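Local coordinates for protein nigerythrin (Desulfovibrio vulgaris subsp. vulgaris, PDB 1YUZ) that shows NADH peroxidase activity in vitro, each subunit pairing a rubredoxin-type iron centre with a hemerythrin-like diiron centre, at residues R4-V7 against K11-T14; A70-I75 against G178-G183; K146-V151 against C189-R194. All blocks are in the same frame, centred on the assembly; numbering follows the deposited sequence. Where two conformers were deposited one is given.

Contacts 2 and 3 join the rubredoxin-like part of the chain to two helices of the diiron bundle, their centres about 9 Å apart and their segments alternating along the sequence. Each supplies a carboxylate that bridges the same two irons: E73 from contact 2 and E149 from contact 3, with E73 OE1 and E149 OE2 3.3 Å apart on the iron(III) ion. The rubredoxin iron, held partly by contact 3, lies 13.1 Å from the iron(II) ion. Contact 1, at the N-terminal surface, is about 11 Å from contact 3 between centres and packs on it, with V7 CB 3.5 Å from I191 O. Its centre is about 20 Å from that of contact 2.

Contact 1: residues R4-V7 against K11-T14; sequences RAQV and KNAT
R4 reaches across to the backbone of N12 and holds it with the outer end of its guanidinium. NH1 and NH2 both donate to the one carbonyl oxygen, N12 O, which lies close to the guanidinium plane; the two nitrogens approach it from the same face of its carbonyl plane. R4 NH2 to N12 O is 3.1 Å and R4 NH1 to the same oxygen 3.2 Å. NH1 also makes a weak bond to N12 OD1. CG lies anti to the carbonyl carbon, chi2 is extended, and a bend at chi3 (59°) swings the guanidinium onto this target, a reach that suits arginine. The guanidinium and the N12 amide are turned 75° apart, so they do not stack. Beyond them, D164 of the second subunit forms a long, weak ion pair with NH1.

Q6 comes next and makes a looser contact: its CG lies 3.6 Å from N12 ND2, and its own amide is joined to N12 through a water that accepts from Q6 NE2 and, at 3.0 Å, from N12 ND2. At V7 the backbone takes over. N12 ND2 donates to V7 O over 3.0 Å in a nearly straight bond (171°), with V7 O close to the plane of the amide. Asparagine suits the place because one short side chain does two jobs: its amide N-H groups serve V7 O and the water, while OD1 accepts from the backbone N of T9, within the loop that links the segments.

This surface loop precedes helix 29-56. T14 OG1 bonds to D164 and Y59 of the second subunit. The V7 side chain leaves the backbone away from residues 11-14 and packs by the knuckle that carries I191 and C192, its CB against I191 O, while F193 CZ packs against the backbone of R4 and Q6. Between the two segments, the loop also packs on L147 of helix 136-161.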
# COMPACT_ATOMS: atom_id res chain seq x y z
N ARG B 4 17.80 -7.92 -7.74
CA ARG B 4 17.89 -8.39 -9.12
C ARG B 4 19.36 -8.43 -9.52
O ARG B 4 20.24 -8.00 -8.76
CB ARG B 4 17.12 -7.45 -10.05
CG ARG B 4 15.62 -7.39 -9.77
CD ARG B 4 14.95 -6.36 -10.67
NE ARG B 4 15.15 -6.66 -12.09
CZ ARG B 4 14.95 -5.79 -13.07
NH1 ARG B 4 14.55 -4.55 -12.79
NH2 ARG B 4 15.15 -6.15 -14.33
N ALA B 5 19.63 -8.96 -10.71
CA ALA B 5 21.00 -9.06 -11.21
C ALA B 5 21.67 -7.70 -11.30
O ALA B 5 22.87 -7.56 -11.09
CB ALA B 5 21.01 -9.74 -12.57
N GLN B 6 20.88 -6.68 -11.63
CA GLN B 6 21.39 -5.32 -11.72
C GLN B 6 20.44 -4.39 -11.00
O GLN B 6 19.29 -4.74 -10.76
CB GLN B 6 21.54 -4.90 -13.19
CG GLN B 6 20.27 -4.98 -14.00
CD GLN B 6 20.32 -6.08 -15.04
OE1 GLN B 6 20.53 -7.25 -14.72
NE2 GLN B 6 20.11 -5.71 -16.30
N VAL B 7 20.92 -3.20 -10.65
CA VAL B 7 20.08 -2.24 -9.96
C VAL B 7 18.96 -1.79 -10.89
O VAL B 7 19.17 -1.59 -12.08
CB VAL B 7 20.89 -1.02 -9.48
CG1 VAL B 7 21.90 -1.46 -8.43
CG2 VAL B 7 21.60 -0.37 -10.66
N LYS B 11 15.45 1.99 -17.43
CA LYS B 11 15.87 1.22 -18.60
C LYS B 11 15.69 -0.30 -18.47
O LYS B 11 15.83 -1.02 -19.46
CB LYS B 11 17.34 1.52 -18.92
CG LYS B 11 17.60 2.95 -19.36
CD LYS B 11 19.07 3.18 -19.69
CE LYS B 11 19.30 4.60 -20.18
NZ LYS B 11 20.73 4.84 -20.54
N ASN B 12 15.40 -0.78 -17.27
CA ASN B 12 15.21 -2.21 -17.06
C ASN B 12 14.06 -2.59 -16.14
O ASN B 12 13.89 -3.77 -15.82
CB ASN B 12 16.50 -2.84 -16.52
CG ASN B 12 16.86 -2.34 -15.13
OD1 ASN B 12 15.99 -2.04 -14.32
ND2 ASN B 12 18.16 -2.25 -14.85
N ALA B 13 13.28 -1.61 -15.71
CA ALA B 13 12.17 -1.87 -14.80
C ALA B 13 10.85 -1.50 -15.46
O ALA B 13 10.81 -0.65 -16.34
CB ALA B 13 12.34 -1.09 -13.52
N THR B 14 9.76 -2.14 -15.03
CA THR B 14 8.46 -1.87 -15.62
C THR B 14 7.40 -1.28 -14.69
O THR B 14 6.21 -1.36 -14.98
CB THR B 14 7.90 -3.14 -16.30
OG1 THR B 14 7.73 -4.18 -15.33
CG2 THR B 14 8.85 -3.62 -17.39
O HOH W 1 20.08 -3.19 -16.89

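Contact 2: residues A70-I75 against G178-G183; sequences AAAELI and GYIHKG. With FE2 (Fe (II) ion), chain G; FE (Fe (III) ion), chain F.
A72 sets its methyl directly against the backbone of G178: CB lies 3.6 Å from G178 CA, and the two alpha carbons come within 4.3 Å of each other. So close an approach of helix to loop needs small residues on both sides. Alanine gives the helix a shallow surface, and glycine, having no side chain, lets its alpha carbon come up against the A72 methyl. Alongside, the same methyl meets the tip of I180, whose CD1 is 4.5 Å from A72 CB. I180 is branched and apolar, as befits a strand residue turned toward the helix, and L173 of the adjacent strand packs on both it and A72.

One step outward stands H152 of helix 136-161, which touches A72 and I180. H152 NE2 donates to G178 O, and this bond probably helps fix the rotation of the ring, whose ND1 binds the iron(II) ion. From the next position on the helix, E73 leaves the backbone pointing away from G178, and a bend at chi2 (-49°) carries its carboxylate to the irons, which it spans: E73 OE2 binds the iron(II) ion at 2.0 Å and E73 OE1 the iron(III) ion at 2.2 Å. A weak bond from H76 ND1 also reaches E73 OE1.

G178 follows C177, a ligand of the rubredoxin iron, so the G178 O to H152 link may offer a short path between the two metal sites, consistent with electron transfer between them. A carboxylate-bridged diiron pair within a four-helix bundle, met by a rubredoxin-like domain, is the signature of the rubrerythrin family.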
# COMPACT_ATOMS: atom_id res chain seq x y z
N ALA B 70 11.41 8.61 7.86
CA ALA B 70 11.70 10.04 7.86
C ALA B 70 13.16 10.19 7.45
O ALA B 70 13.50 11.04 6.63
CB ALA B 70 11.48 10.62 9.25
N ALA B 71 14.02 9.34 8.01
CA ALA B 71 15.44 9.39 7.68
C ALA B 71 15.64 9.13 6.19
O ALA B 71 16.51 9.73 5.56
CB ALA B 71 16.20 8.38 8.52
N ALA B 72 14.84 8.23 5.63
CA ALA B 72 14.92 7.92 4.21
C ALA B 72 14.59 9.16 3.39
O ALA B 72 15.25 9.45 2.39
CB ALA B 72 13.97 6.79 3.86
N GLU B 73 13.57 9.90 3.80
CA GLU B 73 13.19 11.09 3.06
C GLU B 73 14.30 12.14 3.13
O GLU B 73 14.51 12.90 2.19
CB GLU B 73 11.88 11.68 3.61
CG GLU B 73 10.70 10.71 3.70
CD GLU B 73 10.46 9.89 2.44
OE1 GLU B 73 10.72 10.38 1.32
OE2 GLU B 73 9.97 8.75 2.58
N LEU B 74 15.03 12.16 4.25
CA LEU B 74 16.13 13.11 4.40
C LEU B 74 17.24 12.76 3.41
O LEU B 74 17.94 13.64 2.91
CB LEU B 74 16.65 13.08 5.84
CG LEU B 74 17.63 14.21 6.20
CD1 LEU B 74 16.98 15.56 5.93
CD2 LEU B 74 18.02 14.08 7.66
N ILE B 75 17.41 11.47 3.14
CA ILE B 75 18.41 11.01 2.18
C ILE B 75 17.97 11.50 0.80
O ILE B 75 18.79 11.96 0.01
CB ILE B 75 18.54 9.47 2.20
CG1 ILE B 75 19.22 9.03 3.50
CG2 ILE B 75 19.32 8.98 0.98
CD1 ILE B 75 19.29 7.54 3.69
N GLY B 178 16.67 5.31 0.09
CA GLY B 178 15.63 5.13 1.08
C GLY B 178 15.16 3.73 1.39
O GLY B 178 14.19 3.56 2.12
N TYR B 179 15.84 2.72 0.85
CA TYR B 179 15.42 1.35 1.11
C TYR B 179 15.42 0.99 2.59
O TYR B 179 16.38 1.27 3.31
CB TYR B 179 16.31 0.36 0.36
CG TYR B 179 15.90 -1.08 0.60
CD1 TYR B 179 14.73 -1.60 0.04
CD2 TYR B 179 16.67 -1.92 1.40
CE1 TYR B 179 14.34 -2.92 0.27
CE2 TYR B 179 16.29 -3.24 1.64
CZ TYR B 179 15.13 -3.73 1.07
OH TYR B 179 14.76 -5.04 1.29
N ILE B 180 14.33 0.37 3.03
CA ILE B 180 14.19 -0.06 4.41
C ILE B 180 13.83 -1.53 4.41
O ILE B 180 12.93 -1.96 3.68
CB ILE B 180 13.07 0.71 5.13
CG1 ILE B 180 13.46 2.18 5.27
CG2 ILE B 180 12.79 0.08 6.50
CD1 ILE B 180 12.36 3.07 5.80
N HIS B 181 14.54 -2.31 5.22
CA HIS B 181 14.27 -3.73 5.34
C HIS B 181 13.86 -4.03 6.78
O HIS B 181 14.45 -3.50 7.71
CB HIS B 181 15.51 -4.55 5.01
CG HIS B 181 15.21 -5.99 4.73
ND1 HIS B 181 14.90 -6.44 3.47
CD2 HIS B 181 15.11 -7.06 5.55
CE1 HIS B 181 14.61 -7.73 3.52
NE2 HIS B 181 14.73 -8.13 4.77
N LYS B 182 12.85 -4.87 6.94
CA LYS B 182 12.39 -5.26 8.27
C LYS B 182 13.04 -6.59 8.61
O LYS B 182 12.80 -7.59 7.95
CB LYS B 182 10.87 -5.40 8.31
CG LYS B 182 10.34 -5.86 9.66
CD LYS B 182 8.82 -5.92 9.68
CE LYS B 182 8.29 -6.40 11.03
NZ LYS B 182 8.64 -7.83 11.30
N GLY B 183 13.87 -6.60 9.64
CA GLY B 183 14.53 -7.83 10.02
C GLY B 183 15.93 -7.96 9.44
O GLY B 183 16.39 -7.08 8.72
FE FE2 G . 8.94 7.64 1.24
FE FE F . 9.24 10.76 -0.24
O HOH W 2 7.99 9.64 0.78

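Contact 3: residues K146-V151 against C189-R194; sequences KLAESV and CPICFR. With FE (Fe (III) ion), chain H; FE2 (Fe (II) ion), chain G; FE (Fe (III) ion), chain F.
The second CxxC knuckle of the rubredoxin-like domain meets helix 136-161 through I191, which presses its side chain onto L147 and A148. The contact is purely apolar. The tip of I191, CD1, does most of the touching: it rests on the helix backbone, 3.6 Å from A148 N, and beside the L147 side chain, 3.7 Å from L147 CB, with A148 CB close by at 4.1 Å. With CG1 beside the backbone N (chi1 -67°) and chi2 extended, the longer branch of I191 projects straight at the helix. The shorter branch, CG2, meets L147 CD1 at 4.0 Å, so isoleucine and leucine lie alongside each other, running in opposite directions. The two arms of the beta-branched side chain thus lie along one side of the leucine, one against its CB and the other against its CD1, while the small methyl of A148 lets the isoleucine tip come down to the main chain.

The loop 189-194 is one of the two knuckles that clasp the rubredoxin iron. C189 and C192 bind it, the C192 SG bond being 2.3 Å, and C174 and C177 of the first knuckle complete the set. Backbone N-H groups point at the sulfurs, as is usual in rubredoxins: C192 N bonds to C189 SG at 3.5 Å, with weaker bonds from I191 N to the same sulfur and from R194 N to C192 SG. Such bonds would be expected to stabilise the thiolate charge.

On another side of the helix, E149 turns away from I191 and bridges the diiron pair. E149 OE1 binds the iron(II) ion and E149 OE2 the iron(III) ion, the latter at 2.0 Å. H76 of helix 60-87 touches both A148 and E149, and P8 of the N-terminal loop packs on L147.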
# COMPACT_ATOMS: atom_id res chain seq x y z
N LYS B 146 12.06 7.28 -6.11
CA LYS B 146 10.85 6.60 -6.55
C LYS B 146 10.80 5.14 -6.10
O LYS B 146 9.78 4.66 -5.61
CB LYS B 146 10.75 6.69 -8.08
CG LYS B 146 9.58 5.94 -8.73
CD LYS B 146 9.95 4.51 -9.08
CE LYS B 146 8.86 3.82 -9.89
NZ LYS B 146 7.66 3.48 -9.08
N LEU B 147 11.92 4.44 -6.26
CA LEU B 147 12.00 3.03 -5.89
C LEU B 147 11.82 2.82 -4.39
O LEU B 147 11.18 1.86 -3.96
CB LEU B 147 13.33 2.44 -6.33
CG LEU B 147 13.48 2.30 -7.85
CD1 LEU B 147 14.93 2.03 -8.20
CD2 LEU B 147 12.57 1.20 -8.36
N ALA B 148 12.38 3.71 -3.59
CA ALA B 148 12.26 3.59 -2.15
C ALA B 148 10.84 3.86 -1.69
O ALA B 148 10.35 3.24 -0.76
CB ALA B 148 13.23 4.54 -1.46
N GLU B 149 10.15 4.78 -2.36
CA GLU B 149 8.79 5.13 -1.95
C GLU B 149 7.82 3.96 -2.01
O GLU B 149 6.98 3.81 -1.13
CB GLU B 149 8.24 6.29 -2.79
CG GLU B 149 9.20 7.48 -2.95
CD GLU B 149 9.57 8.17 -1.65
OE1 GLU B 149 9.71 7.50 -0.60
OE2 GLU B 149 9.75 9.41 -1.68
N SER B 150 7.92 3.13 -3.04
CA SER B 150 7.00 2.00 -3.10
C SER B 150 7.34 0.99 -2.01
O SER B 150 6.46 0.27 -1.54
CB SER B 150 7.01 1.37 -4.50
OG SER B 150 8.32 1.00 -4.90
N VAL B 151 8.60 0.93 -1.61
CA VAL B 151 9.00 0.03 -0.53
C VAL B 151 8.40 0.59 0.76
O VAL B 151 7.88 -0.15 1.59
CB VAL B 151 10.54 -0.07 -0.41
CG1 VAL B 151 10.93 -0.70 0.92
CG2 VAL B 151 11.09 -0.90 -1.55
N CYS B 189 21.27 -4.00 -0.44
CA CYS B 189 20.16 -3.17 -0.87
C CYS B 189 19.74 -3.52 -2.30
O CYS B 189 20.56 -3.56 -3.20
CB CYS B 189 20.57 -1.70 -0.81
SG CYS B 189 19.24 -0.60 -1.27
N PRO B 190 18.44 -3.78 -2.51
CA PRO B 190 17.97 -4.13 -3.86
C PRO B 190 17.92 -2.92 -4.79
O PRO B 190 17.81 -3.07 -6.00
CB PRO B 190 16.58 -4.71 -3.59
CG PRO B 190 16.12 -3.92 -2.41
CD PRO B 190 17.35 -3.90 -1.53
N ILE B 191 18.01 -1.72 -4.22
CA ILE B 191 17.96 -0.51 -5.01
C ILE B 191 19.34 -0.02 -5.45
O ILE B 191 19.51 0.38 -6.60
CB ILE B 191 17.22 0.63 -4.25
CG1 ILE B 191 15.74 0.26 -4.08
CG2 ILE B 191 17.36 1.95 -4.99
CD1 ILE B 191 14.95 1.25 -3.24
N CYS B 192 20.33 -0.07 -4.56
CA CYS B 192 21.67 0.40 -4.88
C CYS B 192 22.80 -0.59 -4.61
O CYS B 192 23.97 -0.29 -4.87
CB CYS B 192 21.97 1.69 -4.12
SG CYS B 192 22.19 1.44 -2.35
N PHE B 193 22.46 -1.76 -4.08
CA PHE B 193 23.43 -2.81 -3.78
C PHE B 193 24.37 -2.60 -2.60
O PHE B 193 25.31 -3.38 -2.42
CB PHE B 193 24.26 -3.14 -5.03
CG PHE B 193 23.53 -3.95 -6.08
CD1 PHE B 193 22.17 -4.26 -5.94
CD2 PHE B 193 24.20 -4.40 -7.21
CE1 PHE B 193 21.50 -5.00 -6.91
CE2 PHE B 193 23.53 -5.14 -8.19
CZ PHE B 193 22.18 -5.44 -8.04
N ARG B 194 24.16 -1.57 -1.79
CA ARG B 194 25.02 -1.37 -0.62
C ARG B 194 24.87 -2.58 0.29
O ARG B 194 23.76 -3.07 0.50
CB ARG B 194 24.63 -0.10 0.16
CG ARG B 194 25.28 1.18 -0.33
CD ARG B 194 26.79 1.18 -0.08
NE ARG B 194 27.44 2.33 -0.72
CZ ARG B 194 27.70 3.49 -0.12
NH1 ARG B 194 27.38 3.68 1.15
NH2 ARG B 194 28.27 4.47 -0.81
FE FE H . 20.29 1.49 -1.14
FE FE2 G . 8.94 7.64 1.24
FE FE F . 9.24 10.76 -0.24
O HOH W 2 7.99 9.64 0.78